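Local coordinates for haloacid dehalogenase domain protein hydrolase (Planctomyces limnophilus, PDB 4OVY) that probably works as a metal-dependent hydrolase of the haloacid dehalogenase superfamily, perhaps a phosphatase, and binds calcium, at residues His259-Arg264 with Asp293-Trp298; Val263-Tyr268 with Val300-Ser305. All coordinates share one frame; numbering follows the deposited sequence.

Overall arrangement
Following the chain, strand 253-260 of the central sheet runs into the turn 261-264 and returns as the short antiparallel strand 267-268. Helix 279-287, strand 290-293 and helix 294-297 come next, and the modelled chain ends at residue 305. Interaction 1 closes a loop of 28 residues by setting the strand end and turn against helix 294-297 and the residues at its two ends. Interaction 2 begins in the same turn but closes on the tail beyond that helix, so the two loops cross. They share Val263 and Arg264, and a probable hydrogen bond from His259 to Glu265 joins them. Together they tie the end of strand 253-260 and its turn to helix 294-297 and the C-terminal tail.

Interaction 1. Residues His259-Arg264 with Asp293-Trp298; sequences HTDAVR and DMQRDW. With EDO (1,2-ethanediol), chain G.
Trp298 O is gripped by two nitrogens of Arg264: NH2 at 2.8 Å and NH1 at 3.0 Å both donate to this one oxygen, which lies almost in the guanidinium plane. The other edge of the same group holds Asp261, whose OD2 receives Arg264 NE at 2.7 Å on its syn side as a salt bridge, with a weak second bond from NH2. Arginine suits the place because its flat end can serve a carboxylate and a carbonyl at once. A 1,2-ethanediol, probably from the crystallisation liquor, sets C1 over one guanidinium face and O1 in weak contact with Gln295 O and Arg296 O. Asp261 also organises its own turn: CG is anti to the backbone N (chi1 -164°), and OD1 accepts from Arg264 N in a nearly straight bond (174°), an Asx motif.

The contact sits in the Rossmann-like core of the HAD family, where strands 253-260 and 290-293 run parallel and helix 294-297 follows the second. Asp293 is the N-cap of that helix. Its OD1 accepts from Arg296 N on one face of the carboxylate and, on the opposite face, from Thr260 OG1 at 2.6 Å. Threonine thus adds a donor from the neighbouring strand, while a water donates to Thr260 O and, weakly, to Gln295 OE1.

Deeper in, Met294 lays SE, selenium standing in for methionine's sulfur, over one His259 ring face, 3.6 Å from the centroid, in Met-aromatic geometry. Its CG lies over a face of the Trp298 indole; the long, flexible methionine chain can serve both rings. The imidazole is fixed by bonds from NE2 to Gly45 O and from ND1 to Glu265 OE2, and the His259 side chain lies about 4 Å from that of Asn234, a calcium ligand.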
ATOM      1  N   HIS A 259     -19.912  21.904   0.542  1.00 18.77           N
ATOM      2  CA  HIS A 259     -19.708  22.939   1.554  1.00 19.05           C
ATOM      3  C   HIS A 259     -20.649  24.110   1.340  1.00 21.14           C
ATOM      4  O   HIS A 259     -20.345  25.052   0.599  1.00 20.70           O
ATOM      5  CB  HIS A 259     -18.255  23.385   1.534  1.00 20.69           C
ATOM      6  CG  HIS A 259     -17.308  22.306   1.945  1.00 20.43           C
ATOM      7  ND1 HIS A 259     -16.721  22.266   3.189  1.00 20.80           N
ATOM      8  CD2 HIS A 259     -16.895  21.192   1.297  1.00 19.96           C
ATOM      9  CE1 HIS A 259     -15.957  21.192   3.278  1.00 19.11           C
ATOM     10  NE2 HIS A 259     -16.048  20.521   2.145  1.00 19.86           N
ATOM     11  N   THR A 260     -21.795  24.032   2.008  1.00 20.53           N
ATOM     12  CA  THR A 260     -22.888  24.981   1.850  1.00 21.44           C
ATOM     13  C   THR A 260     -23.111  25.850   3.091  1.00 22.61           C
ATOM     14  O   THR A 260     -24.000  26.709   3.088  1.00 24.38           O
ATOM     15  CB  THR A 260     -24.195  24.216   1.588  1.00 22.62           C
ATOM     16  OG1 THR A 260     -24.361  23.207   2.596  1.00 22.93           O
ATOM     17  CG2 THR A 260     -24.169  23.566   0.203  1.00 22.62           C
ATOM     18  N   ASP A 261     -22.310  25.639   4.138  1.00 20.86           N
ATOM     19  CA  ASP A 261     -22.567  26.241   5.444  1.00 22.75           C
ATOM     20  C   ASP A 261     -21.510  27.279   5.820  1.00 23.29           C
ATOM     21  O   ASP A 261     -20.501  26.947   6.443  1.00 22.66           O
ATOM     22  CB  ASP A 261     -22.631  25.136   6.510  1.00 23.11           C
ATOM     23  CG  ASP A 261     -23.265  25.604   7.805  1.00 25.31           C
ATOM     24  OD1 ASP A 261     -23.263  26.830   8.078  1.00 25.71           O
ATOM     25  OD2 ASP A 261     -23.762  24.736   8.554  1.00 27.89           O
ATOM     26  N   ALA A 262     -21.757  28.538   5.458  1.00 24.19           N
ATOM     27  CA  ALA A 262     -20.817  29.628   5.748  1.00 25.84           C
ATOM     28  C   ALA A 262     -20.816  30.028   7.222  1.00 25.34           C
ATOM     29  O   ALA A 262     -19.877  30.669   7.691  1.00 30.37           O
ATOM     30  CB  ALA A 262     -21.136  30.840   4.888  1.00 26.50           C
ATOM     31  N   VAL A 263     -21.866  29.655   7.947  1.00 26.63           N
ATOM     32  CA  VAL A 263     -22.007  30.036   9.357  1.00 24.60           C
ATOM     33  C   VAL A 263     -21.190  29.127  10.272  1.00 24.69           C
ATOM     34  O   VAL A 263     -20.438  29.611  11.114  1.00 26.17           O
ATOM     35  CB  VAL A 263     -23.488  30.025   9.780  1.00 25.69           C
ATOM     36  CG1 VAL A 263     -23.641  30.380  11.259  1.00 28.03           C
ATOM     37  CG2 VAL A 263     -24.280  30.991   8.906  1.00 30.12           C
ATOM     38  N   ARG A 264     -21.329  27.815  10.106  1.00 22.95           N
ATOM     39  CA  ARG A 264     -20.620  26.854  10.964  1.00 23.35           C
ATOM     40  C   ARG A 264     -19.283  26.379  10.369  1.00 23.11           C
ATOM     41  O   ARG A 264     -18.421  25.868  11.090  1.00 22.59           O
ATOM     42  CB  ARG A 264     -21.527  25.662  11.265  1.00 23.95           C
ATOM     43  CG  ARG A 264     -22.824  26.034  11.971  1.00 24.53           C
ATOM     44  CD  ARG A 264     -23.674  24.818  12.322  1.00 24.55           C
ATOM     45  NE  ARG A 264     -24.059  24.070  11.129  1.00 23.66           N
ATOM     46  CZ  ARG A 264     -24.571  22.837  11.121  1.00 24.03           C
ATOM     47  NH1 ARG A 264     -24.788  22.171  12.249  1.00 26.66           N
ATOM     48  NH2 ARG A 264     -24.865  22.258   9.967  1.00 24.59           N
ATOM     49  N   ASP A 293     -25.371  17.869   1.865  1.00 22.77           N
ATOM     50  CA  ASP A 293     -25.535  19.307   2.111  1.00 23.03           C
ATOM     51  C   ASP A 293     -25.149  19.583   3.567  1.00 22.69           C
ATOM     52  O   ASP A 293     -25.930  19.305   4.475  1.00 22.29           O
ATOM     53  CB  ASP A 293     -26.995  19.692   1.844  1.00 25.54           C
ATOM     54  CG  ASP A 293     -27.270  21.186   1.987  1.00 25.01           C
ATOM     55  OD1 ASP A 293     -26.595  21.887   2.762  1.00 27.11           O
ATOM     56  OD2 ASP A 293     -28.210  21.658   1.321  1.00 32.12           O
HETATM   57  N   MSE A 294     -23.949  20.129   3.789  1.00 21.12           N
HETATM   58  CA  MSE A 294     -23.437  20.311   5.157  1.00 21.31           C
HETATM   59  C   MSE A 294     -24.364  21.158   6.021  1.00 21.72           C
HETATM   60  O   MSE A 294     -24.613  20.830   7.188  1.00 22.34           O
HETATM   61  CB  MSE A 294     -22.018  20.905   5.133  1.00 21.66           C
HETATM   62  CG  MSE A 294     -20.972  19.882   4.682  1.00 21.23           C
HETATM   63 SE   MSE A 294     -19.132  20.594   4.765  0.75 22.97          SE
HETATM   64  CE  MSE A 294     -19.277  21.204   6.621  1.00 16.16           C
ATOM     65  N   GLN A 295     -24.883  22.244   5.458  1.00 21.25           N
ATOM     66  CA  GLN A 295     -25.773  23.159   6.175  1.00 21.95           C
ATOM     67  C   GLN A 295     -27.020  22.451   6.697  1.00 22.93           C
ATOM     68  O   GLN A 295     -27.424  22.663   7.834  1.00 25.66           O
ATOM     69  CB  GLN A 295     -26.198  24.311   5.257  1.00 22.76           C
ATOM     70  CG  GLN A 295     -27.091  25.362   5.917  1.00 26.04           C
ATOM     71  CD  GLN A 295     -27.679  26.348   4.923  1.00 30.12           C
ATOM     72  OE1 GLN A 295     -28.021  25.989   3.798  1.00 33.36           O
ATOM     73  NE2 GLN A 295     -27.813  27.599   5.340  1.00 35.12           N
ATOM     74  N   ARG A 296     -27.615  21.605   5.867  1.00 22.40           N
ATOM     75  CA  ARG A 296     -28.901  20.989   6.186  1.00 23.16           C
ATOM     76  C   ARG A 296     -28.798  19.587   6.784  1.00 23.83           C
ATOM     77  O   ARG A 296     -29.673  19.191   7.555  1.00 27.64           O
ATOM     78  CB  ARG A 296     -29.780  20.953   4.940  1.00 25.36           C
ATOM     79  CG  ARG A 296     -30.179  22.337   4.457  1.00 27.20           C
ATOM     80  CD  ARG A 296     -31.229  22.275   3.360  1.00 30.65           C
ATOM     81  NE  ARG A 296     -32.517  21.775   3.843  1.00 32.49           N
ATOM     82  CZ  ARG A 296     -33.435  22.496   4.491  1.00 33.21           C
ATOM     83  NH1 ARG A 296     -34.575  21.919   4.867  1.00 33.21           N
ATOM     84  NH2 ARG A 296     -33.236  23.784   4.763  1.00 32.14           N
ATOM     85  N   ASP A 297     -27.743  18.845   6.442  1.00 21.01           N
ATOM     86  CA  ASP A 297     -27.691  17.401   6.730  1.00 22.08           C
ATOM     87  C   ASP A 297     -26.945  17.028   8.008  1.00 19.80           C
ATOM     88  O   ASP A 297     -27.076  15.901   8.478  1.00 21.08           O
ATOM     89  CB  ASP A 297     -27.071  16.630   5.554  1.00 22.96           C
ATOM     90  CG  ASP A 297     -27.878  16.766   4.261  1.00 25.14           C
ATOM     91  OD1 ASP A 297     -29.012  17.300   4.292  1.00 25.37           O
ATOM     92  OD2 ASP A 297     -27.370  16.331   3.208  1.00 23.98           O
ATOM     93  N   TRP A 298     -26.158  17.954   8.549  1.00 20.36           N
ATOM     94  CA  TRP A 298     -25.303  17.673   9.700  1.00 20.13           C
ATOM     95  C   TRP A 298     -25.711  18.514  10.909  1.00 21.25           C
ATOM     96  O   TRP A 298     -25.765  19.745  10.829  1.00 21.86           O
ATOM     97  CB  TRP A 298     -23.827  17.942   9.344  1.00 20.58           C
ATOM     98  CG  TRP A 298     -23.197  16.902   8.448  1.00 20.08           C
ATOM     99  CD1 TRP A 298     -23.761  15.734   8.007  1.00 20.40           C
ATOM    100  CD2 TRP A 298     -21.857  16.908   7.939  1.00 19.94           C
ATOM    101  NE1 TRP A 298     -22.871  15.035   7.242  1.00 19.42           N
ATOM    102  CE2 TRP A 298     -21.691  15.725   7.185  1.00 19.92           C
ATOM    103  CE3 TRP A 298     -20.781  17.793   8.050  1.00 22.16           C
ATOM    104  CZ2 TRP A 298     -20.495  15.409   6.535  1.00 19.73           C
ATOM    105  CZ3 TRP A 298     -19.586  17.478   7.399  1.00 20.41           C
ATOM    106  CH2 TRP A 298     -19.457  16.298   6.653  1.00 20.57           C
TER
HETATM  107  C1  EDO G 406     -28.709  22.153  10.776  1.00 50.45           C
HETATM  108  O1  EDO G 406     -29.446  21.344   9.857  1.00 55.55           O
HETATM  109  C2  EDO G 406     -28.742  21.535  12.171  1.00 46.40           C
HETATM  110  O2  EDO G 406     -29.399  20.263  12.142  1.00 41.23           O
HETATM  111  O   HOH W   1     -26.196  27.955   1.806  1.00 42.02           O

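Interaction 2. Residues Val263-Tyr268 with Val300-Ser305; sequences VREFAY and VIFPES
Arg264 turns its CG anti to the carbonyl carbon (chi1 -59°) and bends at chi3 (-61°), which swings the guanidinium over toward Ile301, whose own CG1 is likewise anti to its carbonyl carbon (chi1 -54°). The arginine CB then meets Ile301 CG1 at 3.7 Å, and the methyl CD1 lies beneath one guanidinium face, offset toward the rim and 3.7 Å from NH2. The edge of that group is occupied by polar partners, which leaves a face for a branched aliphatic side chain to pack against. With an alanine here, Asp261 is likely to lose its salt-bridge partner and Trp298 O both these donors, while Ile301 CD1 would lack the flat group it lies under.

Phe302 approaches with its ring edge: CE2 is 3.5 Å from Arg264 O, close to the ring plane, where the slightly positive ring hydrogens can face a carbonyl oxygen. Ile301 CG2 covers the centre of one ring face. Glu265 bends at chi2, which packs its CG on Phe302 CZ (3.8 Å) and Ile301 CG2 (4.1 Å) while the carboxylate turns to Phe266 N, which meets OE2 at 2.9 Å from above the carboxylate plane; OE1 bonds to Tyr140 OH. The arrangement is a largely apolar packing of the C-terminal tail against the turn between strands 253-260 and 267-268, at the edge of a HAD-type core.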
ATOM      1  N   VAL A 263     -21.866  29.655   7.947  1.00 26.63           N
ATOM      2  CA  VAL A 263     -22.007  30.036   9.357  1.00 24.60           C
ATOM      3  C   VAL A 263     -21.190  29.127  10.272  1.00 24.69           C
ATOM      4  O   VAL A 263     -20.438  29.611  11.114  1.00 26.17           O
ATOM      5  CB  VAL A 263     -23.488  30.025   9.780  1.00 25.69           C
ATOM      6  CG1 VAL A 263     -23.641  30.380  11.259  1.00 28.03           C
ATOM      7  CG2 VAL A 263     -24.280  30.991   8.906  1.00 30.12           C
ATOM      8  N   ARG A 264     -21.329  27.815  10.106  1.00 22.95           N
ATOM      9  CA  ARG A 264     -20.620  26.854  10.964  1.00 23.35           C
ATOM     10  C   ARG A 264     -19.283  26.379  10.369  1.00 23.11           C
ATOM     11  O   ARG A 264     -18.421  25.868  11.090  1.00 22.59           O
ATOM     12  CB  ARG A 264     -21.527  25.662  11.265  1.00 23.95           C
ATOM     13  CG  ARG A 264     -22.824  26.034  11.971  1.00 24.53           C
ATOM     14  CD  ARG A 264     -23.674  24.818  12.322  1.00 24.55           C
ATOM     15  NE  ARG A 264     -24.059  24.070  11.129  1.00 23.66           N
ATOM     16  CZ  ARG A 264     -24.571  22.837  11.121  1.00 24.03           C
ATOM     17  NH1 ARG A 264     -24.788  22.171  12.249  1.00 26.66           N
ATOM     18  NH2 ARG A 264     -24.865  22.258   9.967  1.00 24.59           N
ATOM     19  N   GLU A 265     -19.100  26.539   9.060  1.00 20.48           N
ATOM     20  CA  GLU A 265     -17.864  26.094   8.412  1.00 21.12           C
ATOM     21  C   GLU A 265     -17.536  27.090   7.303  1.00 22.01           C
ATOM     22  O   GLU A 265     -17.382  28.280   7.594  1.00 23.50           O
ATOM     23  CB  GLU A 265     -17.994  24.631   7.928  1.00 21.29           C
ATOM     24  CG  GLU A 265     -16.667  23.867   7.802  1.00 22.58           C
ATOM     25  CD  GLU A 265     -16.196  23.620   6.369  1.00 23.72           C
ATOM     26  OE1 GLU A 265     -15.050  23.144   6.195  1.00 25.67           O
ATOM     27  OE2 GLU A 265     -16.961  23.871   5.415  1.00 22.63           O
ATOM     28  N   PHE A 266     -17.443  26.636   6.056  1.00 22.34           N
ATOM     29  CA  PHE A 266     -17.214  27.525   4.922  1.00 21.48           C
ATOM     30  C   PHE A 266     -18.152  27.144   3.801  1.00 22.00           C
ATOM     31  O   PHE A 266     -18.484  25.969   3.648  1.00 22.92           O
ATOM     32  CB  PHE A 266     -15.783  27.387   4.429  1.00 23.27           C
ATOM     33  CG  PHE A 266     -14.764  27.869   5.408  1.00 23.44           C
ATOM     34  CD1 PHE A 266     -14.240  27.013   6.359  1.00 23.31           C
ATOM     35  CD2 PHE A 266     -14.327  29.186   5.373  1.00 27.21           C
ATOM     36  CE1 PHE A 266     -13.295  27.462   7.271  1.00 24.08           C
ATOM     37  CE2 PHE A 266     -13.386  29.641   6.279  1.00 28.82           C
ATOM     38  CZ  PHE A 266     -12.869  28.776   7.229  1.00 24.97           C
ATOM     39  N   ALA A 267     -18.584  28.137   3.024  1.00 22.00           N
ATOM     40  CA  ALA A 267     -19.432  27.879   1.866  1.00 22.53           C
ATOM     41  C   ALA A 267     -18.614  28.144   0.617  1.00 22.99           C
ATOM     42  O   ALA A 267     -18.100  29.248   0.429  1.00 24.82           O
ATOM     43  CB  ALA A 267     -20.674  28.749   1.892  1.00 24.23           C
ATOM     44  N   TYR A 268     -18.466  27.120  -0.213  1.00 20.89           N
ATOM     45  CA  TYR A 268     -17.721  27.231  -1.463  1.00 21.43           C
ATOM     46  C   TYR A 268     -18.002  26.051  -2.376  1.00 20.70           C
ATOM     47  O   TYR A 268     -18.308  24.969  -1.905  1.00 21.78           O
ATOM     48  CB  TYR A 268     -16.215  27.301  -1.202  1.00 21.83           C
ATOM     49  CG  TYR A 268     -15.616  26.091  -0.493  1.00 20.61           C
ATOM     50  CD1 TYR A 268     -15.601  26.016   0.890  1.00 22.14           C
ATOM     51  CD2 TYR A 268     -15.041  25.044  -1.218  1.00 19.33           C
ATOM     52  CE1 TYR A 268     -15.048  24.926   1.542  1.00 21.94           C
ATOM     53  CE2 TYR A 268     -14.484  23.944  -0.579  1.00 19.46           C
ATOM     54  CZ  TYR A 268     -14.482  23.895   0.803  1.00 20.32           C
ATOM     55  OH  TYR A 268     -13.931  22.820   1.442  1.00 19.46           O
ATOM     56  N   VAL A 300     -24.143  18.813  13.789  1.00 22.07           N
ATOM     57  CA  VAL A 300     -22.951  19.519  14.246  1.00 24.84           C
ATOM     58  C   VAL A 300     -21.875  19.335  13.188  1.00 23.69           C
ATOM     59  O   VAL A 300     -21.948  18.403  12.396  1.00 21.70           O
ATOM     60  CB  VAL A 300     -22.443  18.999  15.620  1.00 29.05           C
ATOM     61  CG1 VAL A 300     -23.518  19.172  16.681  1.00 34.60           C
ATOM     62  CG2 VAL A 300     -22.004  17.541  15.550  1.00 29.34           C
ATOM     63  N   ILE A 301     -20.892  20.231  13.158  1.00 23.10           N
ATOM     64  CA  ILE A 301     -19.793  20.106  12.208  1.00 22.74           C
ATOM     65  C   ILE A 301     -18.568  19.492  12.883  1.00 22.18           C
ATOM     66  O   ILE A 301     -18.093  18.432  12.471  1.00 23.30           O
ATOM     67  CB  ILE A 301     -19.421  21.464  11.580  1.00 23.33           C
ATOM     68  CG1 ILE A 301     -20.652  22.120  10.948  1.00 25.70           C
ATOM     69  CG2 ILE A 301     -18.300  21.298  10.555  1.00 25.46           C
ATOM     70  CD1 ILE A 301     -21.333  21.289   9.886  1.00 24.43           C
ATOM     71  N   PHE A 302     -18.069  20.154  13.923  1.00 22.83           N
ATOM     72  CA  PHE A 302     -16.843  19.733  14.593  1.00 22.40           C
ATOM     73  C   PHE A 302     -17.149  19.058  15.932  1.00 23.78           C
ATOM     74  O   PHE A 302     -18.190  19.313  16.524  1.00 25.84           O
ATOM     75  CB  PHE A 302     -15.928  20.938  14.813  1.00 22.83           C
ATOM     76  CG  PHE A 302     -15.620  21.694  13.550  1.00 22.05           C
ATOM     77  CD1 PHE A 302     -14.768  21.159  12.594  1.00 22.28           C
ATOM     78  CD2 PHE A 302     -16.205  22.920  13.304  1.00 25.89           C
ATOM     79  CE1 PHE A 302     -14.490  21.844  11.421  1.00 22.15           C
ATOM     80  CE2 PHE A 302     -15.937  23.613  12.136  1.00 25.14           C
ATOM     81  CZ  PHE A 302     -15.078  23.076  11.194  1.00 23.77           C
ATOM     82  N   PRO A 303     -16.235  18.198  16.412  1.00 24.95           N
ATOM     83  CA  PRO A 303     -16.398  17.633  17.757  1.00 28.14           C
ATOM     84  C   PRO A 303     -16.271  18.697  18.846  1.00 32.49           C
ATOM     85  O   PRO A 303     -15.649  19.741  18.632  1.00 32.20           O
ATOM     86  CB  PRO A 303     -15.258  16.615  17.883  1.00 29.41           C
ATOM     87  CG  PRO A 303     -14.492  16.650  16.610  1.00 30.56           C
ATOM     88  CD  PRO A 303     -14.981  17.781  15.764  1.00 27.18           C
ATOM     89  N   GLU A 304     -16.858  18.430  20.006  1.00 39.67           N
ATOM     90  CA  GLU A 304     -16.664  19.296  21.166  1.00 49.61           C
ATOM     91  C   GLU A 304     -15.199  19.260  21.598  1.00 56.69           C
ATOM     92  O   GLU A 304     -14.511  18.250  21.410  1.00 49.64           O
ATOM     93  CB  GLU A 304     -17.567  18.868  22.321  1.00 57.16           C
ATOM     94  CG  GLU A 304     -19.048  19.062  22.032  1.00 63.46           C
ATOM     95  CD  GLU A 304     -19.910  19.002  23.281  1.00 71.35           C
ATOM     96  OE1 GLU A 304     -19.505  18.351  24.270  1.00 77.19           O
ATOM     97  OE2 GLU A 304     -21.004  19.607  23.269  1.00 82.75           O
ATOM     98  N   SER A 305     -14.728  20.376  22.154  1.00 68.71           N
ATOM     99  CA  SER A 305     -13.341  20.506  22.606  1.00 76.48           C
ATOM    100  C   SER A 305     -13.210  20.113  24.076  1.00 82.59           C
ATOM    101  O   SER A 305     -13.319  18.936  24.425  1.00 78.67           O
ATOM    102  CB  SER A 305     -12.844  21.941  22.395  1.00 79.17           C
ATOM    103  OG  SER A 305     -13.753  22.883  22.939  1.00 84.73           O
TER